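Probable arylamine n-acetyl transferase (PDB 4GUZ) probably transfers an acetyl group from acetyl-coenzyme A to arylamine substrates, as in other arylamine N-acetyltransferases. Local coordinates at residues 226-231 against 241-246; 222-227 against 263-268. All blocks are in the same frame, centred on the assembly; numbering follows the deposited sequence.

Contact 1: 226-231 against 241-246; sequences SPDHAY and IQPGVG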
loop_
_atom_site.group_PDB
_atom_site.type_symbol
_atom_site.label_atom_id
_atom_site.label_comp_id
_atom_site.label_asym_id
_atom_site.label_seq_id
_atom_site.Cartn_x
_atom_site.Cartn_y
_atom_site.Cartn_z
ATOM N N SER A 226 7.831 6.376 7.724
ATOM C CA SER A 226 9.052 7.144 7.558
ATOM C C SER A 226 10.227 6.198 7.807
ATOM O O SER A 226 10.008 5.118 8.369
ATOM C CB SER A 226 9.071 8.301 8.567
ATOM O OG SER A 226 7.978 9.191 8.394
ATOM N N PRO A 227 11.500 6.590 7.538
ATOM C CA PRO A 227 12.618 5.679 7.854
ATOM C C PRO A 227 12.723 5.300 9.348
ATOM O O PRO A 227 13.159 4.186 9.660
ATOM C CB PRO A 227 13.847 6.479 7.402
ATOM C CG PRO A 227 13.331 7.384 6.325
ATOM C CD PRO A 227 11.987 7.818 6.872
ATOM N N ASP A 228 12.316 6.192 10.267
ATOM C CA ASP A 228 12.468 5.903 11.690
ATOM C C ASP A 228 11.189 6.203 12.491
ATOM O O ASP A 228 11.246 6.458 13.705
ATOM C CB ASP A 228 13.685 6.691 12.251
ATOM C CG ASP A 228 14.172 6.257 13.630
ATOM O OD1 ASP A 228 14.255 5.038 13.875
ATOM O OD2 ASP A 228 14.447 7.149 14.471
ATOM N N HIS A 229 10.017 6.062 11.830
ATOM C CA HIS A 229 8.743 6.334 12.491
ATOM C C HIS A 229 7.566 5.905 11.653
ATOM O O HIS A 229 7.685 5.825 10.439
ATOM C CB HIS A 229 8.608 7.846 12.762
ATOM C CG HIS A 229 7.855 8.162 14.013
ATOM N ND1 HIS A 229 8.414 7.957 15.264
ATOM C CD2 HIS A 229 6.608 8.663 14.166
ATOM C CE1 HIS A 229 7.492 8.333 16.135
ATOM N NE2 HIS A 229 6.387 8.765 15.518
ATOM N N ALA A 230 6.403 5.713 12.305
ATOM C CA ALA A 230 5.136 5.420 11.631
ATOM C C ALA A 230 3.957 5.863 12.468
ATOM O O ALA A 230 4.061 5.967 13.689
ATOM C CB ALA A 230 5.015 3.934 11.330
ATOM N N TYR A 231 2.843 6.154 11.800
ATOM C CA TYR A 231 1.544 6.456 12.397
ATOM C C TYR A 231 0.483 5.640 11.727
ATOM O O TYR A 231 0.481 5.504 10.495
ATOM C CB TYR A 231 1.130 7.927 12.243
ATOM C CG TYR A 231 1.962 8.928 12.992
ATOM C CD1 TYR A 231 1.688 9.234 14.322
ATOM C CD2 TYR A 231 2.952 9.657 12.344
ATOM C CE1 TYR A 231 2.426 10.197 15.009
ATOM C CE2 TYR A 231 3.693 10.624 13.018
ATOM C CZ TYR A 231 3.428 10.892 14.349
ATOM O OH TYR A 231 4.168 11.858 14.993
ATOM N N ILE A 241 4.240 4.799 16.267
ATOM C CA ILE A 241 5.204 3.701 16.330
ATOM C C ILE A 241 6.647 4.181 16.172
ATOM O O ILE A 241 6.984 4.861 15.204
ATOM C CB ILE A 241 4.872 2.654 15.223
ATOM C CG1 ILE A 241 3.367 2.234 15.245
ATOM C CG2 ILE A 241 5.807 1.427 15.296
ATOM C CD1 ILE A 241 2.851 1.736 13.877
ATOM N N GLN A 242 7.496 3.734 17.093
ATOM C CA GLN A 242 8.932 3.981 17.082
ATOM C C GLN A 242 9.601 2.643 16.790
ATOM O O GLN A 242 9.679 1.768 17.668
ATOM C CB GLN A 242 9.434 4.620 18.401
ATOM C CG GLN A 242 10.966 4.824 18.422
ATOM C CD GLN A 242 11.485 5.606 17.218
ATOM O OE1 GLN A 242 11.024 6.713 16.918
ATOM N NE2 GLN A 242 12.448 5.031 16.492
ATOM N N PRO A 243 9.982 2.419 15.523
ATOM C CA PRO A 243 10.619 1.138 15.164
ATOM C C PRO A 243 11.818 0.832 16.053
ATOM O O PRO A 243 12.603 1.739 16.347
ATOM C CB PRO A 243 11.051 1.346 13.704
ATOM C CG PRO A 243 11.065 2.827 13.520
ATOM C CD PRO A 243 9.963 3.352 14.381
ATOM N N GLY A 244 11.916 -0.421 16.501
ATOM C CA GLY A 244 12.968 -0.858 17.416
ATOM C C GLY A 244 12.651 -0.624 18.886
ATOM O O GLY A 244 13.367 -1.121 19.764
ATOM N N VAL A 245 11.581 0.118 19.180
ATOM C CA VAL A 245 11.162 0.430 20.559
ATOM C C VAL A 245 9.738 -0.072 20.844
ATOM O O VAL A 245 9.515 -0.752 21.853
ATOM C CB VAL A 245 11.275 1.957 20.874
ATOM C CG1 VAL A 245 10.730 2.275 22.267
ATOM C CG2 VAL A 245 12.715 2.447 20.732
ATOM N N GLY A 246 8.782 0.339 20.018
ATOM C CA GLY A 246 7.390 -0.054 20.214
ATOM C C GLY A 246 6.423 1.033 19.827
ATOM O O GLY A 246 6.700 1.818 18.917
#
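Ala230 and Ile241 form an antiparallel hydrogen-bonded pair: Ile241 N reaches Ala230 O at 2.8 Å, and Ala230 N returns a bond to Ile241 O at 3.1 Å. On the face they share, Ala230 CB is small enough to leave room for Ile241 CD1, and Trp155 covers both.

Gln242 extends the pairing with its side chain. From CB the chain runs to CG, anti to the backbone N (chi1 177°), and turns about the CB-CG bond (chi2 54°), so that the amide comes up beside the carbonyl and carboxylate of Asp228. CD lies near Asp228 O. Gln242 OE1 arrives at the edge of the His229 ring, in its plane, and takes a weak bond from His229 ND1 at 3.3 Å. Gln242 NE2 donates to Pro243 O at 3.3 Å and to Asp228 OD1 at 3.2 Å, meeting OD1 from above the carboxylate plane (53° out of it), while OD1 lies close to the amide plane. An amide suits this place because it accepts and donates at once. Ser154 also binds Asp228 OD1. The His229 ring is held at both nitrogens, weakly by Gln242 OE1 and by Glu240 at NE2, and Ile241 O lies above one face, toward the rim.

Pro243, with no N-H to offer, rests CD against Asp228 O at 3.4 Å. Val245 N and Gly246 N both bond to Gln242 O, a classic beta bulge where strand 237-242 turns into 246-251, beside the open end of the 229-234/237-242 beta hairpin.

Contact 2: 222-227 against 263-268; sequences VQQISP and EIFGIE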
loop_
_atom_site.group_PDB
_atom_site.type_symbol
_atom_site.label_atom_id
_atom_site.label_comp_id
_atom_site.label_asym_id
_atom_site.label_seq_id
_atom_site.Cartn_x
_atom_site.Cartn_y
_atom_site.Cartn_z
ATOM N N VAL A 222 -5.900 4.726 8.407
ATOM C CA VAL A 222 -5.009 5.695 7.763
ATOM C C VAL A 222 -3.582 5.382 8.196
ATOM O O VAL A 222 -3.349 5.043 9.356
ATOM C CB VAL A 222 -5.456 7.143 8.116
ATOM C CG1 VAL A 222 -4.574 8.175 7.440
ATOM C CG2 VAL A 222 -6.925 7.373 7.737
ATOM N N GLN A 223 -2.626 5.410 7.249
ATOM C CA GLN A 223 -1.262 5.009 7.603
ATOM C C GLN A 223 -0.222 5.924 7.005
ATOM O O GLN A 223 -0.459 6.533 5.966
ATOM C CB GLN A 223 -1.001 3.561 7.136
ATOM C CG GLN A 223 -2.008 2.502 7.652
ATOM C CD GLN A 223 -1.575 1.132 7.223
ATOM O OE1 GLN A 223 -0.552 0.631 7.671
ATOM N NE2 GLN A 223 -2.317 0.508 6.298
ATOM N N GLN A 224 0.948 6.008 7.667
ATOM C CA GLN A 224 2.085 6.789 7.181
ATOM C C GLN A 224 3.352 6.157 7.716
ATOM O O GLN A 224 3.396 5.802 8.886
ATOM C CB GLN A 224 1.970 8.285 7.601
ATOM C CG GLN A 224 3.160 9.167 7.154
ATOM C CD GLN A 224 3.097 10.507 7.854
ATOM O OE1 GLN A 224 2.346 11.422 7.463
ATOM N NE2 GLN A 224 3.824 10.624 8.955
ATOM N N ILE A 225 4.382 5.990 6.862
ATOM C CA ILE A 225 5.650 5.413 7.313
ATOM C C ILE A 225 6.797 6.343 6.885
ATOM O O ILE A 225 6.704 7.059 5.882
ATOM C CB ILE A 225 5.834 3.931 6.847
ATOM C CG1 ILE A 225 6.984 3.210 7.607
ATOM C CG2 ILE A 225 5.938 3.814 5.320
ATOM C CD1 ILE A 225 7.047 1.637 7.522
ATOM N N SER A 226 7.831 6.376 7.724
ATOM C CA SER A 226 9.052 7.144 7.558
ATOM C C SER A 226 10.227 6.198 7.807
ATOM O O SER A 226 10.008 5.118 8.369
ATOM C CB SER A 226 9.071 8.301 8.567
ATOM O OG SER A 226 7.978 9.191 8.394
ATOM N N PRO A 227 11.500 6.590 7.538
ATOM C CA PRO A 227 12.618 5.679 7.854
ATOM C C PRO A 227 12.723 5.300 9.348
ATOM O O PRO A 227 13.159 4.186 9.660
ATOM C CB PRO A 227 13.847 6.479 7.402
ATOM C CG PRO A 227 13.331 7.384 6.325
ATOM C CD PRO A 227 11.987 7.818 6.872
ATOM N N GLU A 263 -3.174 17.638 10.264
ATOM C CA GLU A 263 -1.870 17.954 10.852
ATOM C C GLU A 263 -0.832 16.837 10.691
ATOM O O GLU A 263 0.316 17.131 10.360
ATOM C CB GLU A 263 -2.004 18.289 12.343
ATOM C CG GLU A 263 -2.865 19.511 12.655
ATOM C CD GLU A 263 -3.499 19.552 14.039
ATOM O OE1 GLU A 263 -3.704 18.475 14.648
ATOM O OE2 GLU A 263 -3.835 20.668 14.496
ATOM N N ILE A 264 -1.214 15.575 10.966
ATOM C CA ILE A 264 -0.277 14.455 10.919
ATOM C C ILE A 264 -0.224 13.840 9.523
ATOM O O ILE A 264 0.869 13.565 9.031
ATOM C CB ILE A 264 -0.635 13.382 12.007
ATOM C CG1 ILE A 264 -0.496 13.924 13.469
ATOM C CG2 ILE A 264 0.102 12.029 11.817
ATOM C CD1 ILE A 264 0.890 14.393 13.945
ATOM N N PHE A 265 -1.386 13.590 8.902
ATOM C CA PHE A 265 -1.406 12.864 7.637
ATOM C C PHE A 265 -1.549 13.729 6.378
ATOM O O PHE A 265 -1.318 13.220 5.281
ATOM C CB PHE A 265 -2.531 11.815 7.670
ATOM C CG PHE A 265 -2.366 10.769 8.749
ATOM C CD1 PHE A 265 -1.504 9.694 8.572
ATOM C CD2 PHE A 265 -3.081 10.854 9.937
ATOM C CE1 PHE A 265 -1.379 8.710 9.548
ATOM C CE2 PHE A 265 -2.963 9.865 10.915
ATOM C CZ PHE A 265 -2.110 8.799 10.718
ATOM N N GLY A 266 -1.891 15.010 6.529
ATOM C CA GLY A 266 -2.098 15.903 5.390
ATOM C C GLY A 266 -3.340 15.560 4.593
ATOM O O GLY A 266 -3.382 15.802 3.384
ATOM N N ILE A 267 -4.352 14.966 5.265
ATOM C CA ILE A 267 -5.622 14.560 4.677
ATOM C C ILE A 267 -6.720 15.536 5.120
ATOM O O ILE A 267 -6.895 15.777 6.317
ATOM C CB ILE A 267 -5.960 13.078 5.028
ATOM C CG1 ILE A 267 -4.975 12.137 4.300
ATOM C CG2 ILE A 267 -7.419 12.706 4.672
ATOM C CD1 ILE A 267 -4.898 10.675 4.788
ATOM N N GLU A 268 -7.471 16.068 4.146
ATOM C CA GLU A 268 -8.607 16.963 4.381
ATOM C C GLU A 268 -9.703 16.600 3.410
ATOM O O GLU A 268 -9.442 16.471 2.209
ATOM C CB GLU A 268 -8.208 18.445 4.218
ATOM C CG GLU A 268 -7.112 18.926 5.152
ATOM C CD GLU A 268 -6.588 20.297 4.778
ATOM O OE1 GLU A 268 -5.699 20.377 3.902
ATOM O OE2 GLU A 268 -7.093 21.294 5.342
#
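The loop that leaves helix 254-263 lies across one face of the antiparallel sheet, and its Phe265 ring meets strand 221-226 at Val222 in a CH-pi contact. Val222 CG1 stands 3.6 Å from the ring centroid of Phe265, only 14° off the normal, so the methyl sits squarely over the face. The torsion that sets CG1 anti to the backbone N (chi1 -179°) aims this branch at the ring. Ile264 CG2 covers the opposite face over its centre, and the flat ring is thus held between two aliphatic methyls. A phenyl ring fills such a slot well, since both of its broad, electron-rich faces can take a methyl's C-H groups.

Gly266 is the residue at which the chain leaves helical geometry. Its positive phi, easy for glycine, turns the backbone so that Ile267 follows with its CB directed at the strand, and Ile267 CD1 touches Val222 CG1 at 3.7 Å. Two partners therefore share the one valine methyl.

Gln224 brings its aliphatic part obliquely to the same ring, with CB 3.9 Å from Phe265 CD1. The chain beyond CG is extended and carries the amide to the carbonyl of Ile264. Glutamine suits the place because its aliphatic stem packs on the ring while its end stays polar.

In the fold
Following the chain from the N terminus, the first of the segments reached is strand 221-226, and a type I turn from Ser226 to His229 carries it into strand 229-234. Contact 1 then closes the short excursion through strands 229-234 and 237-242, with its two segments ten residues apart. Contact 2 closes a longer one, from strand 221-226 through strand 246-251 and helix 254-263 to the loop after that helix, so contact 1 nests within it apart from the Ser226 and Pro227 they share. Their centres lie about 13 Å apart. Tyr231 joins them: its backbone pairs with Gln224 and its side chain packs on Ile264 and Phe265, tying the hairpin strands to the loop after helix 254-263.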